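Long-range contacts in aggregative adherence fimbrial subunit AggA (Escherichia coli O104:H4 str. C227-11, PDB 4PH8), which forms the aggregative adherence fimbriae of type I as their major subunit and probably helps the bacterium attach to host surfaces through fibronectin: residues 53-58 / 130-135; 60-65 / 94-99; 34-39 / 110-115; 15-20 / 39-44. All blocks are in the same frame, centred on the assembly; numbering follows the deposited sequence.

Contact 1 (53-58 / 130-135)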
# COMPACT_ATOMS: atom_id res chain seq x y z
N VAL A 53 -4.78 -4.79 9.56
CA VAL A 53 -3.68 -4.56 8.65
C VAL A 53 -3.69 -3.12 8.17
O VAL A 53 -4.72 -2.45 8.20
CB VAL A 53 -3.64 -5.55 7.48
CG1 VAL A 53 -3.31 -6.93 7.98
CG2 VAL A 53 -4.94 -5.55 6.68
N TRP A 54 -2.51 -2.66 7.75
CA TRP A 54 -2.28 -1.28 7.39
C TRP A 54 -1.47 -1.22 6.11
O TRP A 54 -0.68 -2.12 5.82
CB TRP A 54 -1.46 -0.58 8.47
CG TRP A 54 -2.13 -0.49 9.78
CD1 TRP A 54 -2.20 -1.46 10.73
CD2 TRP A 54 -2.79 0.66 10.32
NE1 TRP A 54 -2.89 -0.99 11.84
CE2 TRP A 54 -3.26 0.30 11.61
CE3 TRP A 54 -3.05 1.94 9.84
CZ2 TRP A 54 -3.97 1.19 12.42
CZ3 TRP A 54 -3.76 2.83 10.64
CH2 TRP A 54 -4.21 2.44 11.92
N LEU A 55 -1.68 -0.12 5.39
CA LEU A 55 -0.95 0.20 4.20
C LEU A 55 -0.76 1.70 4.16
O LEU A 55 -1.69 2.46 4.46
CB LEU A 55 -1.77 -0.27 3.01
CG LEU A 55 -1.21 -0.37 1.63
CD1 LEU A 55 0.10 -1.16 1.58
CD2 LEU A 55 -2.25 -1.04 0.75
N TRP A 56 0.44 2.15 3.81
CA TRP A 56 0.70 3.57 3.70
C TRP A 56 1.89 3.85 2.81
O TRP A 56 2.73 2.99 2.60
CB TRP A 56 0.86 4.25 5.09
CG TRP A 56 2.10 3.91 5.89
CD1 TRP A 56 3.24 4.66 6.01
CD2 TRP A 56 2.30 2.76 6.75
NE1 TRP A 56 4.13 4.05 6.86
CE2 TRP A 56 3.58 2.90 7.34
CE3 TRP A 56 1.53 1.65 7.07
CZ2 TRP A 56 4.11 1.95 8.21
CZ3 TRP A 56 2.06 0.71 7.95
CH2 TRP A 56 3.34 0.86 8.51
N GLY A 57 1.94 5.08 2.31
CA GLY A 57 3.02 5.56 1.48
C GLY A 57 3.93 6.52 2.24
O GLY A 57 3.78 6.72 3.45
N THR A 58 4.86 7.11 1.51
CA THR A 58 5.91 7.93 2.09
C THR A 58 5.69 9.43 1.89
O THR A 58 6.50 10.23 2.34
CB THR A 58 7.27 7.57 1.45
OG1 THR A 58 7.19 7.72 0.03
CG2 THR A 58 7.63 6.12 1.78
N LEU A 130 5.97 1.29 -0.61
CA LEU A 130 4.80 1.10 0.21
C LEU A 130 5.17 0.40 1.49
O LEU A 130 6.03 -0.48 1.51
CB LEU A 130 3.74 0.32 -0.54
CG LEU A 130 3.13 0.99 -1.76
CD1 LEU A 130 2.05 0.10 -2.31
CD2 LEU A 130 2.57 2.37 -1.45
N HIS A 131 4.51 0.82 2.56
CA HIS A 131 4.71 0.21 3.85
C HIS A 131 3.44 -0.53 4.19
O HIS A 131 2.34 -0.05 3.89
CB HIS A 131 4.92 1.28 4.90
CG HIS A 131 6.24 1.98 4.79
ND1 HIS A 131 7.35 1.57 5.50
CD2 HIS A 131 6.61 3.08 4.09
CE1 HIS A 131 8.35 2.39 5.24
NE2 HIS A 131 7.93 3.30 4.38
N ALA A 132 3.59 -1.66 4.85
CA ALA A 132 2.44 -2.41 5.33
C ALA A 132 2.70 -2.90 6.74
O ALA A 132 3.85 -3.10 7.14
CB ALA A 132 2.14 -3.59 4.42
N ALA A 133 1.64 -3.08 7.50
CA ALA A 133 1.79 -3.61 8.85
C ALA A 133 0.59 -4.41 9.27
O ALA A 133 -0.47 -4.37 8.63
CB ALA A 133 2.06 -2.48 9.85
N VAL A 134 0.77 -5.14 10.37
CA VAL A 134 -0.29 -5.86 11.03
C VAL A 134 -0.19 -5.60 12.52
O VAL A 134 0.91 -5.71 13.09
CB VAL A 134 -0.27 -7.38 10.74
CG1 VAL A 134 1.02 -8.06 11.20
CG2 VAL A 134 -1.47 -8.07 11.38
N ASP A 135 -1.33 -5.24 13.12
CA ASP A 135 -1.47 -4.98 14.56
C ASP A 135 -2.21 -6.16 15.17
O ASP A 135 -3.22 -6.63 14.63
CB ASP A 135 -2.35 -3.76 14.86
CG ASP A 135 -1.70 -2.45 14.52
OD1 ASP A 135 -0.48 -2.43 14.28
OD2 ASP A 135 -2.43 -1.42 14.49
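The indole of W56 lies across the neighbouring strand as a flat lid, and H131 is the bump it covers. H131 CB sits 3.4 Å from the centroid of the W56 five-membered ring, a CH-pi contact over the face. CG of W56 stands between its own backbone N and carbonyl carbon (chi1 69°), which folds the indole toward strand 130-135. The H131 imidazole runs nearly parallel to that ring but is offset so far that little of one ring lies over the other; T58 CG2 meets the imidazole at its edge, 3.8 Å from H131 NE2. At the far end of the indole, A133 CB fits against the rim, 3.7 Å from W56 CZ3. W54, on the same face, leans away from the partner strand, and D135 OD2 comes across to W54 NE1 at 2.7 Å, a weak, bent bond. On the opposite face V53 CG1 meets V134 CG2 at 4.0 Å, and L55 CD1 settles 4.3 Å from A132 CB, with V40 of strand 34-41 against both L55 and A132. The hydrogen-bonded pairs W54-A133 and W56-H131 face outward and these aliphatics inward, the antiparallel pairing of two-faced strands in a fimbrial beta sandwich.

Contact 2 (60-65 / 94-99)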
# COMPACT_ATOMS: atom_id res chain seq x y z
N PRO A 60 3.25 13.20 1.75
CA PRO A 60 2.46 13.94 2.73
C PRO A 60 1.16 13.22 2.99
O PRO A 60 0.57 12.65 2.06
CB PRO A 60 2.22 15.30 2.07
CG PRO A 60 2.46 15.09 0.62
CD PRO A 60 3.39 13.93 0.48
N ALA A 61 0.74 13.19 4.25
CA ALA A 61 -0.48 12.51 4.65
C ALA A 61 -0.47 11.03 4.24
O ALA A 61 -1.51 10.45 4.05
CB ALA A 61 -1.70 13.20 4.06
N ASN A 62 0.73 10.45 4.16
CA ASN A 62 0.94 9.03 3.82
C ASN A 62 0.46 8.67 2.42
O ASN A 62 0.21 7.49 2.12
CB ASN A 62 0.35 8.15 4.90
CG ASN A 62 1.06 8.35 6.23
OD1 ASN A 62 2.28 8.19 6.34
ND2 ASN A 62 0.30 8.72 7.24
N LYS A 63 0.41 9.66 1.54
CA LYS A 63 0.08 9.41 0.14
C LYS A 63 1.22 8.64 -0.54
O LYS A 63 2.33 8.57 -0.03
CB LYS A 63 -0.27 10.71 -0.60
CG LYS A 63 -1.62 11.25 -0.17
CD LYS A 63 -2.03 12.56 -0.84
CE LYS A 63 -3.25 13.13 -0.13
NZ LYS A 63 -3.68 14.45 -0.66
N TRP A 64 0.91 7.98 -1.64
CA TRP A 64 1.88 7.13 -2.30
C TRP A 64 2.69 7.96 -3.27
O TRP A 64 2.13 8.76 -3.99
CB TRP A 64 1.15 6.02 -3.04
CG TRP A 64 0.31 5.11 -2.16
CD1 TRP A 64 -0.06 5.31 -0.86
CD2 TRP A 64 -0.29 3.87 -2.57
NE1 TRP A 64 -0.84 4.25 -0.43
CE2 TRP A 64 -0.99 3.36 -1.45
CE3 TRP A 64 -0.28 3.14 -3.76
CZ2 TRP A 64 -1.69 2.15 -1.50
CZ3 TRP A 64 -0.97 1.93 -3.80
CH2 TRP A 64 -1.67 1.45 -2.67
N VAL A 65 4.02 7.80 -3.26
CA VAL A 65 4.89 8.64 -4.10
C VAL A 65 5.61 7.82 -5.16
O VAL A 65 6.40 6.93 -4.85
CB VAL A 65 5.93 9.41 -3.24
CG1 VAL A 65 6.79 10.32 -4.11
CG2 VAL A 65 5.22 10.20 -2.16
N ASP A 94 -6.20 11.85 6.60
CA ASP A 94 -4.92 11.23 6.26
C ASP A 94 -5.16 10.03 5.34
O ASP A 94 -6.22 9.40 5.40
CB ASP A 94 -4.20 10.78 7.52
CG ASP A 94 -2.75 10.48 7.27
OD1 ASP A 94 -1.96 11.46 7.15
OD2 ASP A 94 -2.41 9.29 7.18
N ALA A 95 -4.17 9.71 4.50
CA ALA A 95 -4.33 8.62 3.52
C ALA A 95 -3.85 7.26 4.02
O ALA A 95 -3.97 6.28 3.30
CB ALA A 95 -3.61 8.96 2.22
N LYS A 96 -3.32 7.18 5.24
CA LYS A 96 -2.97 5.88 5.81
C LYS A 96 -4.23 5.01 5.88
O LYS A 96 -5.30 5.48 6.23
CB LYS A 96 -2.30 6.03 7.17
CG LYS A 96 -1.96 4.73 7.87
CD LYS A 96 -1.13 4.98 9.13
CE LYS A 96 0.31 5.31 8.80
NZ LYS A 96 1.04 5.71 10.04
N ILE A 97 -4.09 3.73 5.52
CA ILE A 97 -5.23 2.84 5.39
C ILE A 97 -5.15 1.73 6.41
O ILE A 97 -4.07 1.19 6.62
CB ILE A 97 -5.20 2.18 4.00
CG1 ILE A 97 -5.06 3.25 2.91
CG2 ILE A 97 -6.41 1.28 3.79
CD1 ILE A 97 -4.41 2.73 1.64
N TYR A 98 -6.28 1.35 6.99
CA TYR A 98 -6.34 0.16 7.82
C TYR A 98 -7.56 -0.65 7.49
O TYR A 98 -8.51 -0.17 6.85
CB TYR A 98 -6.34 0.52 9.31
CG TYR A 98 -7.53 1.34 9.74
CD1 TYR A 98 -7.50 2.73 9.66
CD2 TYR A 98 -8.68 0.73 10.21
CE1 TYR A 98 -8.59 3.49 10.03
CE2 TYR A 98 -9.79 1.49 10.58
CZ TYR A 98 -9.73 2.86 10.50
OH TYR A 98 -10.83 3.60 10.87
N LYS A 99 -7.53 -1.89 7.94
CA LYS A 99 -8.68 -2.78 7.82
C LYS A 99 -8.62 -3.87 8.85
O LYS A 99 -7.60 -4.54 8.96
CB LYS A 99 -8.72 -3.40 6.44
CG LYS A 99 -9.94 -4.27 6.20
CD LYS A 99 -9.98 -4.71 4.73
CE LYS A 99 -11.17 -5.58 4.41
NZ LYS A 99 -11.31 -5.85 2.95
O HOH W 1 -1.68 5.35 2.12
O HOH W 2 3.50 7.08 9.04
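N62 and D94 make the central side-chain contact: N62 ND2 gives a hydrogen to D94 OD2 at 2.8 Å, almost straight at 168°. The carboxylate oxygen lies in the amide plane and receives the hydrogen on its syn lone pair, although the two flat groups are turned 77° apart. Beside this bond, the backbone N of A95 reaches A61 O at 2.8 Å, and A95 CB packs 3.9 Å from K63 CG. D94 OD2 is held a second time by K96 N at 3.0 Å, which comes from above the carboxylate plane and closes an Asx turn, so two donors grip this one oxygen. CG of D94 points anti to its own N (chi1 -165°), putting the carboxylate where K96 N can reach it. Further out, one water donates to N62 O and A95 O and accepts from W64 NE1. A second water links N62 OD1 to K96 NZ, whose ammonium also makes a cation-pi contact with W56. W64 CZ2 lies 4.2 Å from I97 CD1, and both side chains lean on A110 of strand 108-114. Here the loop interrupting strand 52-68 meets the lead-in to strand 97-100, with strand 75-82 against K63, W64 and I97.

Contact 3 (34-39 / 110-115)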
# COMPACT_ATOMS: atom_id res chain seq x y z
N ILE A 34 -2.19 4.23 -15.92
CA ILE A 34 -1.28 3.22 -15.38
C ILE A 34 -1.74 2.91 -13.96
O ILE A 34 -1.77 3.79 -13.12
CB ILE A 34 0.19 3.71 -15.36
CG1 ILE A 34 0.63 4.18 -16.76
CG2 ILE A 34 1.11 2.59 -14.87
CD1 ILE A 34 1.89 5.02 -16.73
N GLY A 35 -2.11 1.66 -13.72
CA GLY A 35 -2.55 1.23 -12.39
C GLY A 35 -1.45 0.57 -11.59
O GLY A 35 -0.63 -0.18 -12.14
N PHE A 36 -1.47 0.83 -10.29
CA PHE A 36 -0.58 0.19 -9.34
C PHE A 36 -1.43 -0.20 -8.13
O PHE A 36 -2.25 0.59 -7.67
CB PHE A 36 0.54 1.12 -8.86
CG PHE A 36 1.32 1.79 -9.96
CD1 PHE A 36 2.39 1.15 -10.56
CD2 PHE A 36 1.01 3.07 -10.36
CE1 PHE A 36 3.12 1.77 -11.56
CE2 PHE A 36 1.74 3.70 -11.36
CZ PHE A 36 2.79 3.04 -11.96
N SER A 37 -1.25 -1.40 -7.62
CA SER A 37 -2.03 -1.83 -6.50
C SER A 37 -1.23 -2.68 -5.56
O SER A 37 -0.18 -3.22 -5.91
CB SER A 37 -3.26 -2.57 -6.96
OG SER A 37 -2.93 -3.73 -7.65
N ALA A 38 -1.73 -2.72 -4.33
CA ALA A 38 -1.12 -3.47 -3.24
C ALA A 38 -2.22 -4.20 -2.47
O ALA A 38 -3.37 -3.76 -2.42
CB ALA A 38 -0.36 -2.54 -2.31
N LYS A 39 -1.84 -5.31 -1.87
CA LYS A 39 -2.75 -6.15 -1.13
C LYS A 39 -2.01 -6.63 0.11
O LYS A 39 -0.84 -7.00 0.03
CB LYS A 39 -3.17 -7.33 -2.04
CG LYS A 39 -3.70 -8.57 -1.38
CD LYS A 39 -4.18 -9.62 -2.39
CE LYS A 39 -3.09 -10.30 -3.21
NZ LYS A 39 -1.97 -10.90 -2.47
N ALA A 110 -5.74 -1.91 -2.10
CA ALA A 110 -5.67 -0.49 -2.43
C ALA A 110 -4.95 -0.30 -3.74
O ALA A 110 -4.10 -1.11 -4.15
CB ALA A 110 -4.97 0.29 -1.34
N SER A 111 -5.31 0.79 -4.41
CA SER A 111 -4.69 1.15 -5.68
C SER A 111 -4.52 2.65 -5.88
O SER A 111 -5.15 3.48 -5.22
CB SER A 111 -5.51 0.57 -6.82
OG SER A 111 -6.76 1.22 -6.93
N VAL A 112 -3.59 2.99 -6.78
CA VAL A 112 -3.44 4.36 -7.27
C VAL A 112 -3.35 4.29 -8.78
O VAL A 112 -3.21 3.20 -9.36
CB VAL A 112 -2.20 5.08 -6.69
CG1 VAL A 112 -2.36 5.33 -5.20
CG2 VAL A 112 -0.89 4.34 -7.01
N SER A 113 -3.42 5.45 -9.41
CA SER A 113 -3.32 5.52 -10.86
C SER A 113 -2.56 6.77 -11.27
O SER A 113 -2.70 7.84 -10.65
CB SER A 113 -4.71 5.53 -11.48
OG SER A 113 -4.62 5.49 -12.90
N VAL A 114 -1.73 6.62 -12.29
CA VAL A 114 -1.11 7.77 -12.94
C VAL A 114 -1.84 7.98 -14.27
O VAL A 114 -1.94 7.07 -15.08
CB VAL A 114 0.41 7.58 -13.18
CG1 VAL A 114 0.94 8.69 -14.09
CG2 VAL A 114 1.16 7.58 -11.86
N ASN A 115 -2.36 9.19 -14.44
CA ASN A 115 -3.01 9.62 -15.68
C ASN A 115 -2.01 10.46 -16.46
O ASN A 115 -1.74 11.61 -16.09
CB ASN A 115 -4.27 10.44 -15.36
CG ASN A 115 -5.09 10.78 -16.60
OD1 ASN A 115 -4.79 10.37 -17.73
ND2 ASN A 115 -6.15 11.55 -16.37
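I34 and V114 exchange two backbone hydrogen bonds: I34 N reaches V114 O at 3.0 Å, and V114 N returns to I34 O at 2.9 Å. The same double exchange recurs two residues on, where V112 N binds F36 O at 2.9 Å and F36 N donates to V112 O, and again where A38 N meets A110 O and A110 N meets A38 O. All the amide donors and carbonyl acceptors of these three hydrogen-bonded pairs are therefore satisfied across the contact. S113 OG stands 3.3 Å from I34 O, at best a weak bond to a carbonyl already used by V114. Between the hydrogen-bonded pairs the carbonyls also receive CA-H contacts, such as that from S111 CA to F36 O at 3.2 Å. S37 CB lies 3.9 Å from S111 CB. The backbone N of S37 is bonded to T21 instead. The strands, antiparallel at 163°, belong to the beta sandwich, with the serines outward and F36, V112 and V114 inward. F36 CB lies 4.0 Å from V112 CG2. With CG anti to the carbonyl carbon (chi1 -52°), the F36 ring turns along the sheet until CE2, at its edge, is 4.0 Å from V114 CG2. Strand 34-41 is flanked by strand 108-114 and by strand 17-20, while strand 75-82 borders strand 108-114 on its far side, and W64 of strand 52-68 packs over A110 and V112.

Contact 4 (15-20 / 39-44)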
# COMPACT_ATOMS: atom_id res chain seq x y z
N PRO A 15 2.23 -12.60 10.70
CA PRO A 15 2.95 -12.15 9.51
C PRO A 15 2.24 -10.97 8.88
O PRO A 15 1.02 -10.82 9.02
CB PRO A 15 2.87 -13.34 8.58
CG PRO A 15 1.70 -14.11 9.02
CD PRO A 15 1.51 -13.86 10.48
N VAL A 16 3.01 -10.14 8.18
CA VAL A 16 2.44 -9.11 7.31
C VAL A 16 2.83 -9.47 5.89
O VAL A 16 4.00 -9.47 5.54
CB VAL A 16 2.82 -7.67 7.73
CG1 VAL A 16 4.29 -7.53 8.04
CG2 VAL A 16 2.37 -6.66 6.68
N THR A 17 1.83 -9.82 5.11
CA THR A 17 2.01 -10.41 3.80
C THR A 17 1.48 -9.42 2.78
O THR A 17 0.27 -9.22 2.66
CB THR A 17 1.24 -11.74 3.72
OG1 THR A 17 1.63 -12.58 4.83
CG2 THR A 17 1.54 -12.47 2.43
N ILE A 18 2.40 -8.77 2.08
CA ILE A 18 2.05 -7.78 1.04
C ILE A 18 2.47 -8.28 -0.33
O ILE A 18 3.56 -8.84 -0.50
CB ILE A 18 2.66 -6.37 1.32
CG1 ILE A 18 2.38 -5.39 0.18
CG2 ILE A 18 4.16 -6.44 1.57
CD1 ILE A 18 2.62 -3.94 0.55
N THR A 19 1.59 -8.09 -1.30
CA THR A 19 1.99 -8.20 -2.70
C THR A 19 1.63 -6.90 -3.41
O THR A 19 0.73 -6.15 -2.98
CB THR A 19 1.30 -9.38 -3.40
OG1 THR A 19 -0.11 -9.17 -3.44
CG2 THR A 19 1.59 -10.69 -2.69
N THR A 20 2.34 -6.64 -4.51
CA THR A 20 2.04 -5.50 -5.35
C THR A 20 2.02 -5.90 -6.82
O THR A 20 2.47 -6.99 -7.20
CB THR A 20 3.12 -4.42 -5.22
OG1 THR A 20 4.33 -4.89 -5.82
CG2 THR A 20 3.37 -4.08 -3.77
N LYS A 39 -1.84 -5.31 -1.87
CA LYS A 39 -2.75 -6.15 -1.13
C LYS A 39 -2.01 -6.63 0.11
O LYS A 39 -0.84 -7.00 0.03
CB LYS A 39 -3.17 -7.33 -2.04
CG LYS A 39 -3.70 -8.57 -1.38
CD LYS A 39 -4.18 -9.62 -2.39
CE LYS A 39 -3.09 -10.30 -3.21
NZ LYS A 39 -1.97 -10.90 -2.47
N VAL A 40 -2.69 -6.60 1.25
CA VAL A 40 -2.09 -6.98 2.53
C VAL A 40 -2.99 -7.99 3.24
O VAL A 40 -4.21 -7.86 3.27
CB VAL A 40 -1.84 -5.75 3.46
CG1 VAL A 40 -1.03 -6.17 4.67
CG2 VAL A 40 -1.13 -4.65 2.70
N THR A 41 -2.37 -9.02 3.81
CA THR A 41 -3.12 -9.99 4.59
C THR A 41 -2.22 -10.49 5.70
O THR A 41 -1.08 -10.03 5.86
CB THR A 41 -3.65 -11.14 3.69
OG1 THR A 41 -4.63 -11.92 4.41
CG2 THR A 41 -2.52 -12.02 3.18
N THR A 42 -2.75 -11.41 6.49
CA THR A 42 -1.97 -12.07 7.51
C THR A 42 -2.49 -13.51 7.65
O THR A 42 -3.33 -13.94 6.85
CB THR A 42 -2.03 -11.26 8.84
OG1 THR A 42 -1.18 -11.88 9.81
CG2 THR A 42 -3.45 -11.21 9.36
N SER A 43 -2.01 -14.25 8.65
CA SER A 43 -2.36 -15.67 8.79
C SER A 43 -3.83 -15.88 9.22
O SER A 43 -4.46 -14.99 9.81
CB SER A 43 -1.45 -16.35 9.80
OG SER A 43 -1.72 -15.83 11.09
N ASP A 44 -4.35 -17.06 8.94
CA ASP A 44 -5.72 -17.38 9.36
C ASP A 44 -5.88 -17.26 10.87
O ASP A 44 -6.87 -16.73 11.34
CB ASP A 44 -6.12 -18.78 8.91
CG ASP A 44 -6.38 -18.88 7.42
OD1 ASP A 44 -6.47 -17.84 6.72
OD2 ASP A 44 -6.51 -20.01 6.93
O HOH W 3 -1.20 -10.32 0.35
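The first strand of the sandwich, T17 to T20, runs antiparallel to K39-T41, pairing T17 with T41, I18 with V40 and T19 with K39. K39 and T19 trade backbone bonds, T19 N to K39 O at 3.0 Å and K39 N to T19 O at 2.9 Å, and their side chains lie alongside each other. The lysine chain bends twice near its end (chi3 70°, chi4 52°), which folds NZ back to give a hydrogen to T19 OG1 at 2.7 Å. A water carries the contact on, accepting from K39 NZ and donating to T17 O. On the same face T17 CB rests 3.8 Å from T41 CG2, whereas T41 OG1 turns to the carbonyl of K106. Just ahead of strand 17-20 the chain is fastened again: T42 OG1 donates to P15 O at 2.6 Å, in the carbonyl plane, while P15 CD packs 3.4 Å from that hydroxyl. Here strand 34-41 leads into helix 44-49, N-capped by S43, whose OG binds C46 N; C46 is joined by a disulfide to C14, directly ahead of P15. On the inner face V16 CG2 touches V40 CG1 at 4.0 Å, with T147 packed against V16 and I18.

In the fold
From the N terminus, contact 4 closes first, returning 39-44 to 15-20. Before it does, contact 3 has already opened at 34-39, so the two cross and share K39. Contact 1 opens next at 53-58, followed directly by contact 2 at 60-65, both on strand 52-68. Contact 2 closes at 94-99, wholly within the spans of contacts 1 and 3; 110-115 then completes contact 3 and 130-135 completes contact 1, so those two cross as well. Contact 4 stands in series with contacts 1 and 2. In space, contacts 1, 2 and 3 meet in the apolar interior between the strands, while contact 4, near the start of the chain, borders contact 1.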